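Local coordinates for protein STN1 (Saccharomyces cerevisiae, PDB 3KEY), which helps to regulate telomere length and protect chromosome ends, restraining telomerase loading through Cdc13, its C-terminal winged-helix part being the piece in this chain, at residues M19-N24 against S84-L90; M11-L17 against L92-F96; Q110-V116 against I174-Y180. One frame throughout, in Å; residues are numbered along the deposited sequence.

Interaction 1 (M19-N24 against S84-L90)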
loop_
_atom_site.group_PDB
_atom_site.type_symbol
_atom_site.label_atom_id
_atom_site.label_comp_id
_atom_site.label_asym_id
_atom_site.label_seq_id
_atom_site.Cartn_x
_atom_site.Cartn_y
_atom_site.Cartn_z
ATOM N N MET A 19 7.922 12.509 6.700
ATOM C CA MET A 19 7.190 13.735 6.393
ATOM C C MET A 19 5.706 13.434 6.220
ATOM O O MET A 19 5.320 12.287 6.003
ATOM C CB MET A 19 7.744 14.367 5.111
ATOM C CG MET A 19 7.889 13.384 3.959
ATOM S SD MET A 19 8.868 14.031 2.588
ATOM C CE MET A 19 10.487 13.370 3.001
ATOM N N LYS A 20 4.880 14.474 6.308
ATOM C CA LYS A 20 3.437 14.316 6.167
ATOM C C LYS A 20 2.948 14.562 4.743
ATOM O O LYS A 20 1.829 14.190 4.392
ATOM C CB LYS A 20 2.712 15.264 7.117
ATOM C CG LYS A 20 3.192 15.184 8.550
ATOM C CD LYS A 20 2.612 16.334 9.357
ATOM C CE LYS A 20 3.284 16.496 10.710
ATOM N NZ LYS A 20 2.707 17.678 11.422
ATOM N N GLU A 21 3.786 15.190 3.926
ATOM C CA GLU A 21 3.425 15.483 2.545
ATOM C C GLU A 21 4.682 15.563 1.686
ATOM O O GLU A 21 5.786 15.758 2.199
ATOM C CB GLU A 21 2.696 16.834 2.451
ATOM C CG GLU A 21 3.581 17.982 1.893
ATOM C CD GLU A 21 3.032 19.371 2.231
ATOM O OE1 GLU A 21 3.622 20.388 1.794
ATOM O OE2 GLU A 21 2.011 19.439 2.947
ATOM N N ILE A 22 4.501 15.425 0.377
ATOM C CA ILE A 22 5.607 15.528 -0.561
ATOM C C ILE A 22 5.081 15.895 -1.945
ATOM O O ILE A 22 4.021 15.427 -2.372
ATOM C CB ILE A 22 6.425 14.216 -0.644
ATOM C CG1 ILE A 22 7.638 14.423 -1.556
ATOM C CG2 ILE A 22 5.554 13.081 -1.175
ATOM C CD1 ILE A 22 8.640 13.280 -1.517
ATOM N N SER A 23 5.816 16.751 -2.643
ATOM C CA SER A 23 5.402 17.162 -3.972
ATOM C C SER A 23 5.785 16.097 -4.986
ATOM O O SER A 23 6.711 15.314 -4.769
ATOM C CB SER A 23 6.060 18.490 -4.357
ATOM O OG SER A 23 7.461 18.325 -4.510
ATOM N N ASN A 24 5.053 16.090 -6.093
ATOM C CA ASN A 24 5.258 15.161 -7.189
ATOM C C ASN A 24 6.715 15.218 -7.677
ATOM O O ASN A 24 7.330 14.182 -7.940
ATOM C CB ASN A 24 4.297 15.541 -8.318
ATOM C CG ASN A 24 4.135 14.455 -9.353
ATOM O OD1 ASN A 24 3.641 13.363 -9.062
ATOM N ND2 ASN A 24 4.533 14.754 -10.582
ATOM N N SER A 84 -0.103 22.599 -6.803
ATOM C CA SER A 84 1.320 22.326 -6.613
ATOM C C SER A 84 1.623 20.823 -6.740
ATOM O O SER A 84 2.778 20.404 -6.654
ATOM C CB SER A 84 1.786 22.827 -5.240
ATOM O OG SER A 84 1.229 22.051 -4.190
ATOM N N GLU A 85 0.584 20.020 -6.959
ATOM C CA GLU A 85 0.741 18.570 -7.082
ATOM C C GLU A 85 1.449 18.022 -5.841
ATOM O O GLU A 85 2.475 17.345 -5.936
ATOM C CB GLU A 85 1.548 18.213 -8.338
ATOM C CG GLU A 85 0.906 18.631 -9.664
ATOM C CD GLU A 85 -0.373 17.862 -9.981
ATOM O OE1 GLU A 85 -0.943 18.075 -11.077
ATOM O OE2 GLU A 85 -0.812 17.044 -9.141
ATOM N N THR A 86 0.899 18.334 -4.671
ATOM C CA THR A 86 1.465 17.863 -3.416
ATOM C C THR A 86 0.585 16.748 -2.870
ATOM O O THR A 86 -0.641 16.883 -2.798
ATOM C CB THR A 86 1.558 19.003 -2.384
ATOM O OG1 THR A 86 2.367 20.051 -2.922
ATOM C CG2 THR A 86 2.184 18.509 -1.090
ATOM N N PHE A 87 1.214 15.641 -2.491
ATOM C CA PHE A 87 0.472 14.500 -1.965
ATOM C C PHE A 87 0.455 14.468 -0.450
ATOM O O PHE A 87 1.431 14.824 0.207
ATOM C CB PHE A 87 1.059 13.181 -2.489
ATOM C CG PHE A 87 1.046 13.072 -3.981
ATOM C CD1 PHE A 87 2.182 13.379 -4.725
ATOM C CD2 PHE A 87 -0.118 12.707 -4.650
ATOM C CE1 PHE A 87 2.160 13.329 -6.112
ATOM C CE2 PHE A 87 -0.153 12.654 -6.040
ATOM C CZ PHE A 87 0.988 12.965 -6.774
ATOM N N ASP A 88 -0.678 14.042 0.088
ATOM C CA ASP A 88 -0.873 13.915 1.525
ATOM C C ASP A 88 -0.501 12.466 1.848
ATOM O O ASP A 88 -1.075 11.537 1.279
ATOM C CB ASP A 88 -2.347 14.172 1.860
ATOM C CG ASP A 88 -2.633 14.125 3.347
ATOM O OD1 ASP A 88 -1.689 13.986 4.153
ATOM O OD2 ASP A 88 -3.820 14.237 3.711
ATOM N N LEU A 89 0.460 12.275 2.745
ATOM C CA LEU A 89 0.884 10.930 3.099
ATOM C C LEU A 89 0.228 10.423 4.395
ATOM O O LEU A 89 0.370 9.247 4.761
ATOM C CB LEU A 89 2.410 10.898 3.230
ATOM C CG LEU A 89 3.205 11.374 2.010
ATOM C CD1 LEU A 89 4.699 11.232 2.292
ATOM C CD2 LEU A 89 2.815 10.568 0.779
ATOM N N LEU A 90 -0.502 11.303 5.076
ATOM C CA LEU A 90 -1.154 10.933 6.334
ATOM C C LEU A 90 -2.169 9.798 6.216
ATOM O O LEU A 90 -2.295 8.979 7.125
ATOM C CB LEU A 90 -1.821 12.152 6.967
ATOM C CG LEU A 90 -0.860 13.213 7.507
ATOM C CD1 LEU A 90 -1.658 14.330 8.184
ATOM C CD2 LEU A 90 0.101 12.573 8.496
#
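Strands 21-23 and 86-88 run antiparallel, and Ile-22 and Phe-87 form the hydrogen-bonded pair, each N-H reaching the other's carbonyl, with Ile-22 N to Phe-87 O at 3.1 Å and Phe-87 N to Ile-22 O at 2.8 Å. The ladder goes on past both ends of the strands: Leu-89 N gives to Lys-20 O, and Asn-24 N meets Glu-85 O almost head-on (C=O...N angle 172°). On the face of Glu-21 and Thr-86, methyl CG2 of Thr-86 lies against the aliphatic stem of Glu-21, 3.3 Å from its CG. The Glu-21 carboxylate goes on to a salt bridge with Lys-80 on the third strand, 78-81. This three-stranded antiparallel sheet, in the order 21-23, 86-88, 78-81, belongs to the first winged helix-turn-helix unit; a G1 bulge at Glu-85 and Thr-86, opposite Asp-81, interrupts the pairing of strands 86-88 and 78-81. On the other face, Ile-22 CG2 sits 4.0 Å from Leu-89 CD1, while the Phe-87 ring swings beside its own backbone N (chi1 -59°) and turns an edge to segment 19-24. Asn-24 OD1 lies near the ring plane, 3.3 Å from Phe-87 CE1, its amide turned 53° from the ring. Val-72 of helix 56-73 and Leu-79 also touch this ring, and an alanine here would probably open a gap between sheet and helix and leave the Asn-24 amide freer to turn. Two helix starts flank the pairing. Ser-23 OG caps the N terminus of helix 24-28 by accepting from Asp-26 N; Asp-88 OD1, met from above the carboxylate plane, takes the N-H of Leu-90 as helix 90-108 begins.

Interaction 2 (M11-L17 against L92-F96)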
loop_
_atom_site.group_PDB
_atom_site.type_symbol
_atom_site.label_atom_id
_atom_site.label_comp_id
_atom_site.label_asym_id
_atom_site.label_seq_id
_atom_site.Cartn_x
_atom_site.Cartn_y
_atom_site.Cartn_z
ATOM N N MET A 11 4.404 2.301 -2.466
ATOM C CA MET A 11 3.653 2.505 -1.232
ATOM C C MET A 11 4.593 2.426 -0.020
ATOM O O MET A 11 4.541 3.277 0.871
ATOM C CB MET A 11 2.539 1.458 -1.090
ATOM C CG MET A 11 1.767 1.574 0.230
ATOM S SD MET A 11 0.508 0.290 0.458
ATOM C CE MET A 11 1.558 -1.166 0.781
ATOM N N LEU A 12 5.461 1.417 0.003
ATOM C CA LEU A 12 6.398 1.250 1.115
ATOM C C LEU A 12 7.405 2.392 1.211
ATOM O O LEU A 12 7.853 2.742 2.303
ATOM C CB LEU A 12 7.145 -0.085 0.995
ATOM C CG LEU A 12 6.310 -1.352 1.207
ATOM C CD1 LEU A 12 7.204 -2.573 1.052
ATOM C CD2 LEU A 12 5.672 -1.335 2.590
ATOM N N ILE A 13 7.772 2.966 0.072
ATOM C CA ILE A 13 8.715 4.078 0.068
ATOM C C ILE A 13 8.023 5.281 0.713
ATOM O O ILE A 13 8.578 5.940 1.599
ATOM C CB ILE A 13 9.146 4.425 -1.374
ATOM C CG1 ILE A 13 9.959 3.261 -1.958
ATOM C CG2 ILE A 13 9.932 5.730 -1.388
ATOM C CD1 ILE A 13 10.392 3.452 -3.402
ATOM N N LEU A 14 6.795 5.548 0.281
ATOM C CA LEU A 14 6.027 6.664 0.821
ATOM C C LEU A 14 5.823 6.511 2.325
ATOM O O LEU A 14 5.959 7.474 3.078
ATOM C CB LEU A 14 4.675 6.760 0.109
ATOM C CG LEU A 14 4.808 7.109 -1.375
ATOM C CD1 LEU A 14 3.460 7.056 -2.061
ATOM C CD2 LEU A 14 5.414 8.488 -1.503
ATOM N N LEU A 15 5.519 5.295 2.762
ATOM C CA LEU A 15 5.303 5.037 4.181
ATOM C C LEU A 15 6.545 5.373 5.011
ATOM O O LEU A 15 6.431 5.917 6.110
ATOM C CB LEU A 15 4.918 3.572 4.396
ATOM C CG LEU A 15 4.642 3.148 5.844
ATOM C CD1 LEU A 15 3.415 3.879 6.376
ATOM C CD2 LEU A 15 4.426 1.641 5.907
ATOM N N GLY A 16 7.723 5.059 4.474
ATOM C CA GLY A 16 8.967 5.318 5.179
ATOM C C GLY A 16 9.469 6.754 5.206
ATOM O O GLY A 16 10.329 7.085 6.023
ATOM N N LEU A 17 8.954 7.611 4.330
ATOM C CA LEU A 17 9.396 9.005 4.301
ATOM C C LEU A 17 9.053 9.705 5.609
ATOM O O LEU A 17 7.930 9.606 6.099
ATOM C CB LEU A 17 8.734 9.761 3.144
ATOM C CG LEU A 17 9.057 9.308 1.722
ATOM C CD1 LEU A 17 8.349 10.226 0.727
ATOM C CD2 LEU A 17 10.563 9.340 1.506
ATOM N N LEU A 92 -2.076 7.202 4.329
ATOM C CA LEU A 92 -1.276 5.986 4.258
ATOM C C LEU A 92 -0.715 5.586 5.615
ATOM O O LEU A 92 -0.826 4.427 6.042
ATOM C CB LEU A 92 -0.123 6.179 3.266
ATOM C CG LEU A 92 0.820 4.987 3.076
ATOM C CD1 LEU A 92 0.015 3.760 2.671
ATOM C CD2 LEU A 92 1.864 5.321 2.018
ATOM N N LYS A 93 -0.099 6.546 6.289
ATOM C CA LYS A 93 0.482 6.285 7.591
ATOM C C LYS A 93 -0.573 5.976 8.652
ATOM O O LYS A 93 -0.331 5.159 9.544
ATOM C CB LYS A 93 1.358 7.465 8.001
ATOM C CG LYS A 93 2.475 7.681 7.007
ATOM C CD LYS A 93 3.405 8.807 7.392
ATOM C CE LYS A 93 4.569 8.839 6.423
ATOM N NZ LYS A 93 5.622 9.761 6.884
ATOM N N ASN A 94 -1.739 6.618 8.563
ATOM C CA ASN A 94 -2.807 6.340 9.514
ATOM C C ASN A 94 -3.407 4.951 9.245
ATOM O O ASN A 94 -3.837 4.267 10.174
ATOM C CB ASN A 94 -3.918 7.392 9.435
ATOM C CG ASN A 94 -3.480 8.742 9.966
ATOM O OD1 ASN A 94 -2.647 8.828 10.867
ATOM N ND2 ASN A 94 -4.051 9.807 9.419
ATOM N N LEU A 95 -3.453 4.546 7.978
ATOM C CA LEU A 95 -3.995 3.234 7.617
ATOM C C LEU A 95 -3.084 2.142 8.163
ATOM O O LEU A 95 -3.554 1.119 8.659
ATOM C CB LEU A 95 -4.116 3.093 6.095
ATOM C CG LEU A 95 -5.321 3.804 5.481
ATOM C CD1 LEU A 95 -5.204 3.881 3.959
ATOM C CD2 LEU A 95 -6.581 3.062 5.901
ATOM N N PHE A 96 -1.777 2.371 8.078
ATOM C CA PHE A 96 -0.813 1.409 8.584
ATOM C C PHE A 96 -0.898 1.302 10.102
ATOM O O PHE A 96 -0.805 0.207 10.650
ATOM C CB PHE A 96 0.603 1.791 8.152
ATOM C CG PHE A 96 1.117 0.968 7.014
ATOM C CD1 PHE A 96 1.767 -0.238 7.255
ATOM C CD2 PHE A 96 0.909 1.373 5.698
ATOM C CE1 PHE A 96 2.205 -1.040 6.204
ATOM C CE2 PHE A 96 1.339 0.580 4.631
ATOM C CZ PHE A 96 1.990 -0.630 4.884
#
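Leu-15 meets Phe-96 with CD2 over one face of the ring, though the modelled approach is doubtfully close, while CD1 sits out past the rim, 3.6 Å from Phe-96 CD2. The leucine gets there because its CG stands anti to the backbone N (chi1 -179°), which carries both methyls out toward helix 90-108. Met-11 comes to the same ring differently: its methyl CE lies at the edge, near the ring plane, 4.2 Å from Phe-96 CZ. The branches of Leu-92 divide their work, CD1 resting 3.7 Å from Met-11 CG and CD2 touching both Met-11 O and Leu-14 CB. The two helix segments are nearly perpendicular (93°), their axes 10.1 Å apart, and they join the first helix of one winged helix-turn-helix unit to the long helix that opens the second. Glu-141 and Cys-142 of helix 132-149 also touch Phe-96. Beside the apolar patch, Lys-93 runs extended past Leu-15, its CG 4.0 Å from Leu-15 CD1, and brings NZ to the end of helix 6-16, where it donates to Leu-17 O, though the modelled distance is too short to be trusted; Met-19 O accepts from it too.

Interaction 3 (Q110-V116 against I174-Y180)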
loop_
_atom_site.group_PDB
_atom_site.type_symbol
_atom_site.label_atom_id
_atom_site.label_comp_id
_atom_site.label_asym_id
_atom_site.label_seq_id
_atom_site.Cartn_x
_atom_site.Cartn_y
_atom_site.Cartn_z
ATOM N N GLN A 110 -5.805 -14.120 20.582
ATOM C CA GLN A 110 -5.684 -15.396 19.893
ATOM C C GLN A 110 -6.903 -15.665 19.008
ATOM O O GLN A 110 -7.480 -16.762 19.031
ATOM C CB GLN A 110 -5.491 -16.543 20.895
ATOM C CG GLN A 110 -4.749 -17.736 20.287
ATOM C CD GLN A 110 -4.340 -18.794 21.311
ATOM O OE1 GLN A 110 -4.128 -18.495 22.489
ATOM N NE2 GLN A 110 -4.204 -20.035 20.852
ATOM N N CYS A 111 -7.296 -14.651 18.242
ATOM C CA CYS A 111 -8.416 -14.764 17.309
ATOM C C CYS A 111 -7.882 -15.372 16.008
ATOM O O CYS A 111 -6.850 -14.924 15.492
ATOM C CB CYS A 111 -9.007 -13.380 17.001
ATOM S SG CYS A 111 -10.264 -13.380 15.649
ATOM N N TYR A 112 -8.577 -16.380 15.483
ATOM C CA TYR A 112 -8.155 -17.040 14.244
ATOM C C TYR A 112 -8.787 -16.447 12.983
ATOM O O TYR A 112 -8.223 -16.549 11.885
ATOM C CB TYR A 112 -8.495 -18.534 14.286
ATOM C CG TYR A 112 -7.868 -19.264 15.440
ATOM C CD1 TYR A 112 -8.543 -19.395 16.653
ATOM C CD2 TYR A 112 -6.583 -19.796 15.336
ATOM C CE1 TYR A 112 -7.954 -20.038 17.736
ATOM C CE2 TYR A 112 -5.981 -20.443 16.418
ATOM C CZ TYR A 112 -6.676 -20.558 17.612
ATOM O OH TYR A 112 -6.102 -21.201 18.682
ATOM N N THR A 113 -9.958 -15.841 13.141
ATOM C CA THR A 113 -10.687 -15.255 12.016
ATOM C C THR A 113 -11.439 -14.015 12.480
ATOM O O THR A 113 -12.241 -14.080 13.414
ATOM C CB THR A 113 -11.718 -16.260 11.437
ATOM O OG1 THR A 113 -11.055 -17.479 11.089
ATOM C CG2 THR A 113 -12.381 -15.691 10.188
ATOM N N GLY A 114 -11.175 -12.887 11.832
ATOM C CA GLY A 114 -11.841 -11.655 12.204
ATOM C C GLY A 114 -12.151 -10.788 10.998
ATOM O O GLY A 114 -11.392 -10.752 10.027
ATOM N N THR A 115 -13.275 -10.089 11.057
ATOM C CA THR A 115 -13.664 -9.224 9.961
ATOM C C THR A 115 -13.219 -7.788 10.166
ATOM O O THR A 115 -13.190 -7.287 11.283
ATOM C CB THR A 115 -15.197 -9.202 9.774
ATOM O OG1 THR A 115 -15.623 -10.435 9.189
ATOM C CG2 THR A 115 -15.621 -8.021 8.885
ATOM N N VAL A 116 -12.864 -7.147 9.061
ATOM C CA VAL A 116 -12.494 -5.747 9.043
ATOM C C VAL A 116 -13.430 -5.155 7.988
ATOM O O VAL A 116 -13.268 -5.411 6.804
ATOM C CB VAL A 116 -11.032 -5.535 8.613
ATOM C CG1 VAL A 116 -10.786 -4.041 8.365
ATOM C CG2 VAL A 116 -10.090 -6.051 9.703
ATOM N N ILE A 174 -12.909 -7.260 4.557
ATOM C CA ILE A 174 -11.992 -8.368 4.370
ATOM C C ILE A 174 -12.062 -9.278 5.592
ATOM O O ILE A 174 -12.564 -8.885 6.652
ATOM C CB ILE A 174 -10.531 -7.871 4.162
ATOM C CG1 ILE A 174 -10.023 -7.150 5.409
ATOM C CG2 ILE A 174 -10.476 -6.920 2.965
ATOM C CD1 ILE A 174 -8.571 -6.691 5.289
ATOM N N LEU A 175 -11.571 -10.498 5.435
ATOM C CA LEU A 175 -11.584 -11.467 6.512
ATOM C C LEU A 175 -10.147 -11.902 6.760
ATOM O O LEU A 175 -9.488 -12.457 5.872
ATOM C CB LEU A 175 -12.464 -12.660 6.111
ATOM C CG LEU A 175 -12.820 -13.722 7.155
ATOM C CD1 LEU A 175 -13.725 -13.102 8.212
ATOM C CD2 LEU A 175 -13.520 -14.913 6.482
ATOM N N LEU A 176 -9.651 -11.623 7.960
ATOM C CA LEU A 176 -8.287 -11.987 8.323
ATOM C C LEU A 176 -8.227 -13.370 8.971
ATOM O O LEU A 176 -8.977 -13.667 9.901
ATOM C CB LEU A 176 -7.704 -10.954 9.292
ATOM C CG LEU A 176 -7.760 -9.480 8.870
ATOM C CD1 LEU A 176 -7.322 -8.620 10.045
ATOM C CD2 LEU A 176 -6.860 -9.225 7.651
ATOM N N HIS A 177 -7.338 -14.216 8.467
ATOM C CA HIS A 177 -7.149 -15.553 9.030
ATOM C C HIS A 177 -5.758 -15.581 9.632
ATOM O O HIS A 177 -4.782 -15.240 8.961
ATOM C CB HIS A 177 -7.236 -16.641 7.952
ATOM C CG HIS A 177 -8.594 -16.784 7.346
ATOM N ND1 HIS A 177 -8.973 -16.119 6.195
ATOM C CD2 HIS A 177 -9.675 -17.494 7.744
ATOM C CE1 HIS A 177 -10.229 -16.417 5.913
ATOM N NE2 HIS A 177 -10.678 -17.249 6.837
ATOM N N LEU A 178 -5.665 -15.975 10.896
ATOM C CA LEU A 178 -4.375 -16.037 11.570
ATOM C C LEU A 178 -4.158 -17.428 12.163
ATOM O O LEU A 178 -5.063 -18.007 12.767
ATOM C CB LEU A 178 -4.305 -14.982 12.688
ATOM C CG LEU A 178 -4.616 -13.535 12.287
ATOM C CD1 LEU A 178 -4.640 -12.631 13.537
ATOM C CD2 LEU A 178 -3.577 -13.050 11.279
ATOM N N GLU A 179 -2.964 -17.970 11.958
ATOM C CA GLU A 179 -2.618 -19.273 12.510
ATOM C C GLU A 179 -1.446 -18.998 13.454
ATOM O O GLU A 179 -0.486 -18.318 13.084
ATOM C CB GLU A 179 -2.203 -20.248 11.407
ATOM C CG GLU A 179 -1.666 -21.571 11.945
ATOM C CD GLU A 179 -1.324 -22.575 10.847
ATOM O OE1 GLU A 179 -0.790 -22.162 9.797
ATOM O OE2 GLU A 179 -1.578 -23.780 11.049
ATOM N N TYR A 180 -1.528 -19.527 14.666
ATOM C CA TYR A 180 -0.494 -19.293 15.667
ATOM C C TYR A 180 0.578 -20.370 15.807
ATOM O O TYR A 180 0.318 -21.561 15.613
ATOM C CB TYR A 180 -1.165 -19.020 17.015
ATOM C CG TYR A 180 -2.066 -17.807 16.960
ATOM C CD1 TYR A 180 -3.438 -17.934 16.700
ATOM C CD2 TYR A 180 -1.539 -16.526 17.087
ATOM C CE1 TYR A 180 -4.259 -16.802 16.565
ATOM C CE2 TYR A 180 -2.345 -15.391 16.952
ATOM C CZ TYR A 180 -3.698 -15.531 16.690
ATOM O OH TYR A 180 -4.479 -14.402 16.551
#
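Tyr-180 sends its hydroxyl into the backbone at Cys-111, donating to Cys-111 O at 2.6 Å from 35° outside the carbonyl plane. Its ring is held on two sides. CG of Gln-110 lies over one face, toward the rim, while at the edge CE2 of Tyr-112 comes within 3.6 Å of Tyr-180 CD1; the two tyrosines make an offset edge-to-face pair, planes at 78°, with the edge of Tyr-180 turned to the face of Tyr-112. Gln-110 NE2 in turn donates to Tyr-112 OH at 3.1 Å in a bent bond, with the hydroxyl 30° out of the amide plane. From here the main chains zip together. Tyr-112 O takes the N-H of Leu-178, Gly-114 and Leu-176 exchange both their bonds, with Leu-176 N to Gly-114 O at 2.8 Å, and Val-116 and Ile-174 do the same, satisfying their N-H and C=O groups alike. The carbonyl of Leu-176 also receives a CA-H...O contact from Thr-113 CA at 3.1 Å. Between the bonded pairs, CD1 of Leu-175 fits between Thr-113 CG2 and Thr-115 OG1, the latter hydroxyl having a weak bond to Asp-162. On the other face Val-116 CG2 meets Leu-176 CD1 at 3.8 Å, with Leu-106 of helix 90-108 and Phe-139 of helix 132-149 against Leu-176. Strand 173-180 is the middle strand, since its other edge bonds to strand 154-161, in a three-stranded antiparallel sheet packed on helices, of the kind found in winged helix-turn-helix domains, here the second of the two.

Interactions 1 and 2 adjoin, their centres 12 Å apart: interaction 1 is nested along the chain inside the loop that interaction 2 closes, and they touch where Leu-89 packs on Leu-14 and Leu-17. Helix 6-16 leads into strand 21-23, and strand 86-88 into helix 90-108. That long helix then carries the chain to strand 113-117 and interaction 3, which follows in series; its centre is about 23 Å from that of interaction 2 and 33 Å from that of interaction 1, which lies on the opposite side of the chain's centre. The two separate sheets belong to the two winged helix-turn-helix units, with interaction 2 at their junction, within the C-terminal region thought to mediate telomere-specific function.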